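Local coordinates for tetracycline repressor protein class G (Acinetobacter baumannii, PDB 6RX9) that represses the tetracycline resistance gene tetA by binding its operator DNA, and loses affinity for that DNA when tetracycline binds, at residues E57-P69 with E81-Y93. Residues are numbered along the deposited sequence; the frame is centred on the assembly and turned at random. Where two conformers were deposited one is given.
Sequences EAMLAERHTRSLP and ENALSFRTALLSY
Arg63 lays its guanidinium flat on the ring of Phe86, a clear worked case of an arginine that stacks through its face while bonding through its edge. The two planes are only 5° apart, and because CZ of Arg63 lies over the ring face, 3.9 Å from the Phe86 centroid, the stack is also a cation-pi contact. With CG anti to the backbone N (chi1 -160°) and the rest of the chain extended, Arg63 runs its CD and NE across Phe86 CB before the flat group reaches the ring. At its edge, NH1 of Arg63 donates to OD1 of Asn82 at 3.1 Å, in the plane of both groups, and a weaker bond comes from NE; Ser138 of helix 127-155 also bonds to NH1. The other end of the Asn82 amide is held as well: ND2 gives an almost straight bond (177°) to O of Arg66, 3.1 Å away, although it approaches from above that carbonyl plane. Bonds at both ends thus fix the amide's rotation. Leu60 meets the edge of the Phe86 ring, its CD2 3.8 Å from CE1 of Phe86; His100, probably a magnesium-binding residue, meets that ring edge-to-face. Farther along, the bent chain of Met59 packs CE 3.6 Å from CB of Tyr93, and its SD lies oblique to the Tyr93 ring, 5.4 Å from the centroid, a Met-aromatic contact. Tyr93 in turn packs on Leu14 and Leu17 of helix 6-20.

The opposite flank is looser. Arg66 lies alongside Glu81, yet its NH2 remains 4.2 Å from OE2 of Glu81, which stands over the guanidinium face where no N-H points; Glu62 keeps its CG against Ser85 O (3.3 Å) but is itself exposed. Together the two sides pack helices 48-59 (its end) and 61-64 on helix 75-91. Asn82, and His64 turned away from that helix, probably bind tetracycline, as in the inducer pocket of TetR repressors.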
loop_
_atom_site.group_PDB
_atom_site.type_symbol
_atom_site.label_atom_id
_atom_site.label_comp_id
_atom_site.label_asym_id
_atom_site.label_seq_id
_atom_site.Cartn_x
_atom_site.Cartn_y
_atom_site.Cartn_z
ATOM N N GLU A 57 -15.305 4.259 3.674
ATOM C CA GLU A 57 -15.492 5.515 4.452
ATOM C C GLU A 57 -15.800 5.164 5.914
ATOM O O GLU A 57 -15.213 5.809 6.808
ATOM C CB GLU A 57 -16.582 6.392 3.834
ATOM C CG GLU A 57 -16.630 7.789 4.435
ATOM C CD GLU A 57 -17.637 8.746 3.818
ATOM O OE1 GLU A 57 -17.911 8.623 2.608
ATOM O OE2 GLU A 57 -18.141 9.623 4.552
ATOM N N ALA A 58 -16.676 4.180 6.147
ATOM C CA ALA A 58 -17.079 3.704 7.493
ATOM C C ALA A 58 -15.857 3.174 8.254
ATOM O O ALA A 58 -15.717 3.484 9.454
ATOM C CB ALA A 58 -18.147 2.645 7.372
ATOM N N MET A 59 -14.995 2.412 7.580
ATOM C CA MET A 59 -13.880 1.670 8.229
ATOM C C MET A 59 -12.846 2.632 8.831
ATOM O O MET A 59 -12.094 2.178 9.706
ATOM C CB MET A 59 -13.204 0.715 7.243
ATOM C CG MET A 59 -13.982 -0.574 7.068
ATOM S SD MET A 59 -13.076 -1.818 6.135
ATOM C CE MET A 59 -11.753 -2.185 7.284
ATOM N N LEU A 60 -12.823 3.903 8.411
ATOM C CA LEU A 60 -11.864 4.928 8.916
ATOM C C LEU A 60 -12.379 5.596 10.202
ATOM O O LEU A 60 -11.711 6.546 10.661
ATOM C CB LEU A 60 -11.622 5.969 7.816
ATOM C CG LEU A 60 -10.981 5.434 6.534
ATOM C CD1 LEU A 60 -10.666 6.566 5.569
ATOM C CD2 LEU A 60 -9.725 4.632 6.840
ATOM N N ALA A 61 -13.491 5.115 10.776
ATOM C CA ALA A 61 -14.101 5.637 12.027
ATOM C C ALA A 61 -13.057 5.698 13.151
ATOM O O ALA A 61 -12.943 6.763 13.789
ATOM C CB ALA A 61 -15.280 4.781 12.421
ATOM N N GLU A 62 -12.333 4.596 13.382
ATOM C CA GLU A 62 -11.294 4.448 14.444
ATOM C C GLU A 62 -10.215 5.530 14.280
ATOM O O GLU A 62 -9.760 6.057 15.314
ATOM C CB GLU A 62 -10.697 3.037 14.400
ATOM C CG GLU A 62 -9.416 2.848 15.204
ATOM C CD GLU A 62 -9.550 2.945 16.715
ATOM O OE1 GLU A 62 -10.687 3.102 17.201
ATOM O OE2 GLU A 62 -8.512 2.855 17.404
ATOM N N ARG A 63 -9.824 5.848 13.040
ATOM C CA ARG A 63 -8.750 6.836 12.741
ATOM C C ARG A 63 -9.225 8.255 13.087
ATOM O O ARG A 63 -8.389 9.046 13.564
ATOM C CB ARG A 63 -8.297 6.761 11.278
ATOM C CG ARG A 63 -6.918 7.365 11.051
ATOM C CD ARG A 63 -6.547 7.610 9.601
ATOM N NE ARG A 63 -5.155 8.035 9.492
ATOM C CZ ARG A 63 -4.490 8.219 8.352
ATOM N NH1 ARG A 63 -3.225 8.606 8.386
ATOM N NH2 ARG A 63 -5.081 8.022 7.185
ATOM N N HIS A 64 -10.509 8.564 12.871
ATOM C CA HIS A 64 -11.102 9.912 13.112
ATOM C C HIS A 64 -10.986 10.301 14.593
ATOM O O HIS A 64 -10.907 11.516 14.876
ATOM C CB HIS A 64 -12.562 9.973 12.641
ATOM C CG HIS A 64 -12.751 9.665 11.192
ATOM N ND1 HIS A 64 -11.852 10.075 10.225
ATOM C CD2 HIS A 64 -13.733 9.003 10.543
ATOM C CE1 HIS A 64 -12.271 9.669 9.042
ATOM N NE2 HIS A 64 -13.421 9.008 9.211
ATOM N N THR A 65 -10.982 9.318 15.502
ATOM C CA THR A 65 -10.893 9.525 16.976
ATOM C C THR A 65 -9.480 9.995 17.355
ATOM O O THR A 65 -9.341 10.613 18.432
ATOM C CB THR A 65 -11.281 8.258 17.753
ATOM O OG1 THR A 65 -10.300 7.249 17.500
ATOM C CG2 THR A 65 -12.655 7.735 17.396
ATOM N N ARG A 66 -8.479 9.715 16.511
ATOM C CA ARG A 66 -7.047 10.060 16.743
ATOM C C ARG A 66 -6.544 11.017 15.652
ATOM O O ARG A 66 -5.312 11.093 15.458
ATOM C CB ARG A 66 -6.215 8.773 16.798
ATOM C CG ARG A 66 -6.188 8.118 18.171
ATOM C CD ARG A 66 -5.255 8.851 19.114
ATOM N NE ARG A 66 -5.227 8.266 20.447
ATOM C CZ ARG A 66 -4.381 8.616 21.414
ATOM N NH1 ARG A 66 -3.469 9.553 21.204
ATOM N NH2 ARG A 66 -4.448 8.022 22.593
ATOM N N SER A 67 -7.450 11.745 14.991
ATOM C CA SER A 67 -7.140 12.657 13.858
ATOM C C SER A 67 -6.669 14.027 14.369
ATOM O O SER A 67 -5.915 14.691 13.635
ATOM C CB SER A 67 -8.330 12.797 12.938
ATOM O OG SER A 67 -9.427 13.395 13.611
ATOM N N LEU A 68 -7.090 14.434 15.573
ATOM C CA LEU A 68 -6.812 15.782 16.144
ATOM C C LEU A 68 -5.760 15.677 17.247
ATOM O O LEU A 68 -5.887 14.854 18.152
ATOM C CB LEU A 68 -8.118 16.380 16.678
ATOM C CG LEU A 68 -9.184 16.685 15.626
ATOM C CD1 LEU A 68 -10.436 17.255 16.274
ATOM C CD2 LEU A 68 -8.652 17.636 14.563
ATOM N N PRO A 69 -4.691 16.508 17.210
ATOM C CA PRO A 69 -3.713 16.562 18.298
ATOM C C PRO A 69 -4.370 16.865 19.653
ATOM O O PRO A 69 -5.215 17.743 19.714
ATOM C CB PRO A 69 -2.767 17.706 17.903
ATOM C CG PRO A 69 -2.914 17.812 16.400
ATOM C CD PRO A 69 -4.349 17.427 16.112
ATOM N N GLU A 81 0.318 7.413 17.360
ATOM C CA GLU A 81 -1.056 7.016 17.773
ATOM C C GLU A 81 -1.995 7.096 16.562
ATOM O O GLU A 81 -2.871 6.220 16.448
ATOM C CB GLU A 81 -1.545 7.870 18.944
ATOM C CG GLU A 81 -0.835 7.564 20.251
ATOM C CD GLU A 81 -0.988 6.138 20.761
ATOM O OE1 GLU A 81 -0.161 5.720 21.589
ATOM O OE2 GLU A 81 -1.936 5.446 20.332
ATOM N N ASN A 82 -1.811 8.091 15.689
ATOM C CA ASN A 82 -2.593 8.243 14.431
ATOM C C ASN A 82 -2.325 7.030 13.526
ATOM O O ASN A 82 -3.295 6.440 13.017
ATOM C CB ASN A 82 -2.270 9.556 13.714
ATOM C CG ASN A 82 -3.124 9.780 12.484
ATOM O OD1 ASN A 82 -2.713 9.457 11.373
ATOM N ND2 ASN A 82 -4.319 10.318 12.671
ATOM N N ALA A 83 -1.054 6.653 13.353
ATOM C CA ALA A 83 -0.639 5.509 12.505
ATOM C C ALA A 83 -1.257 4.212 13.045
ATOM O O ALA A 83 -1.810 3.440 12.233
ATOM C CB ALA A 83 0.866 5.424 12.432
ATOM N N LEU A 84 -1.191 3.994 14.363
ATOM C CA LEU A 84 -1.669 2.746 15.025
ATOM C C LEU A 84 -3.191 2.613 14.863
ATOM O O LEU A 84 -3.670 1.483 14.643
ATOM C CB LEU A 84 -1.257 2.757 16.501
ATOM C CG LEU A 84 0.231 2.521 16.763
ATOM C CD1 LEU A 84 0.611 2.965 18.166
ATOM C CD2 LEU A 84 0.599 1.060 16.546
ATOM N N SER A 85 -3.917 3.732 14.968
ATOM C CA SER A 85 -5.396 3.810 14.816
ATOM C C SER A 85 -5.790 3.481 13.369
ATOM O O SER A 85 -6.792 2.760 13.181
ATOM C CB SER A 85 -5.917 5.162 15.236
ATOM O OG SER A 85 -5.569 6.163 14.291
ATOM N N PHE A 86 -5.038 3.999 12.393
ATOM C CA PHE A 86 -5.248 3.737 10.942
ATOM C C PHE A 86 -5.028 2.243 10.667
ATOM O O PHE A 86 -5.861 1.628 9.978
ATOM C CB PHE A 86 -4.346 4.644 10.098
ATOM C CG PHE A 86 -4.555 4.579 8.603
ATOM C CD1 PHE A 86 -5.805 4.318 8.056
ATOM C CD2 PHE A 86 -3.503 4.826 7.734
ATOM C CE1 PHE A 86 -5.985 4.277 6.681
ATOM C CE2 PHE A 86 -3.684 4.783 6.360
ATOM C CZ PHE A 86 -4.924 4.505 5.836
ATOM N N ARG A 87 -3.957 1.662 11.218
ATOM C CA ARG A 87 -3.641 0.216 11.058
ATOM C C ARG A 87 -4.780 -0.631 11.642
ATOM O O ARG A 87 -5.231 -1.570 10.956
ATOM C CB ARG A 87 -2.310 -0.135 11.725
ATOM C CG ARG A 87 -1.968 -1.615 11.643
ATOM C CD ARG A 87 -0.637 -1.924 12.281
ATOM N NE ARG A 87 -0.259 -3.321 12.116
ATOM C CZ ARG A 87 -0.052 -4.186 13.103
ATOM N NH1 ARG A 87 -0.177 -3.815 14.368
ATOM N NH2 ARG A 87 0.297 -5.430 12.820
ATOM N N THR A 88 -5.227 -0.313 12.859
ATOM C CA THR A 88 -6.323 -1.029 13.567
ATOM C C THR A 88 -7.594 -0.981 12.709
ATOM O O THR A 88 -8.240 -2.034 12.565
ATOM C CB THR A 88 -6.558 -0.448 14.967
ATOM O OG1 THR A 88 -5.304 -0.458 15.648
ATOM C CG2 THR A 88 -7.582 -1.224 15.764
ATOM N N ALA A 89 -7.913 0.191 12.147
ATOM C CA ALA A 89 -9.112 0.442 11.311
ATOM C C ALA A 89 -9.093 -0.459 10.070
ATOM O O ALA A 89 -10.151 -1.026 9.743
ATOM C CB ALA A 89 -9.183 1.897 10.918
ATOM N N LEU A 90 -7.945 -0.575 9.391
ATOM C CA LEU A 90 -7.810 -1.397 8.157
ATOM C C LEU A 90 -7.823 -2.891 8.514
ATOM O O LEU A 90 -8.330 -3.677 7.694
ATOM C CB LEU A 90 -6.532 -1.011 7.402
ATOM C CG LEU A 90 -6.522 0.390 6.788
ATOM C CD1 LEU A 90 -5.230 0.639 6.031
ATOM C CD2 LEU A 90 -7.722 0.603 5.874
ATOM N N LEU A 91 -7.300 -3.271 9.685
ATOM C CA LEU A 91 -7.237 -4.688 10.142
ATOM C C LEU A 91 -8.586 -5.137 10.722
ATOM O O LEU A 91 -8.758 -6.361 10.878
ATOM C CB LEU A 91 -6.127 -4.855 11.186
ATOM C CG LEU A 91 -4.695 -4.896 10.651
ATOM C CD1 LEU A 91 -3.698 -4.904 11.800
ATOM C CD2 LEU A 91 -4.471 -6.104 9.753
ATOM N N SER A 92 -9.501 -4.207 11.025
ATOM C CA SER A 92 -10.762 -4.479 11.771
ATOM C C SER A 92 -11.731 -5.322 10.929
ATOM O O SER A 92 -12.624 -5.942 11.532
ATOM C CB SER A 92 -11.418 -3.207 12.255
ATOM O OG SER A 92 -11.931 -2.438 11.180
ATOM N N TYR A 93 -11.565 -5.355 9.602
ATOM C CA TYR A 93 -12.431 -6.142 8.684
ATOM C C TYR A 93 -11.591 -6.833 7.607
ATOM O O TYR A 93 -10.581 -6.268 7.142
ATOM C CB TYR A 93 -13.519 -5.249 8.082
ATOM C CG TYR A 93 -14.595 -4.885 9.070
ATOM C CD1 TYR A 93 -15.623 -5.769 9.351
ATOM C CD2 TYR A 93 -14.563 -3.687 9.765
ATOM C CE1 TYR A 93 -16.606 -5.467 10.277
ATOM C CE2 TYR A 93 -15.541 -3.367 10.692
ATOM C CZ TYR A 93 -16.565 -4.260 10.949
ATOM O OH TYR A 93 -17.534 -3.963 11.861
#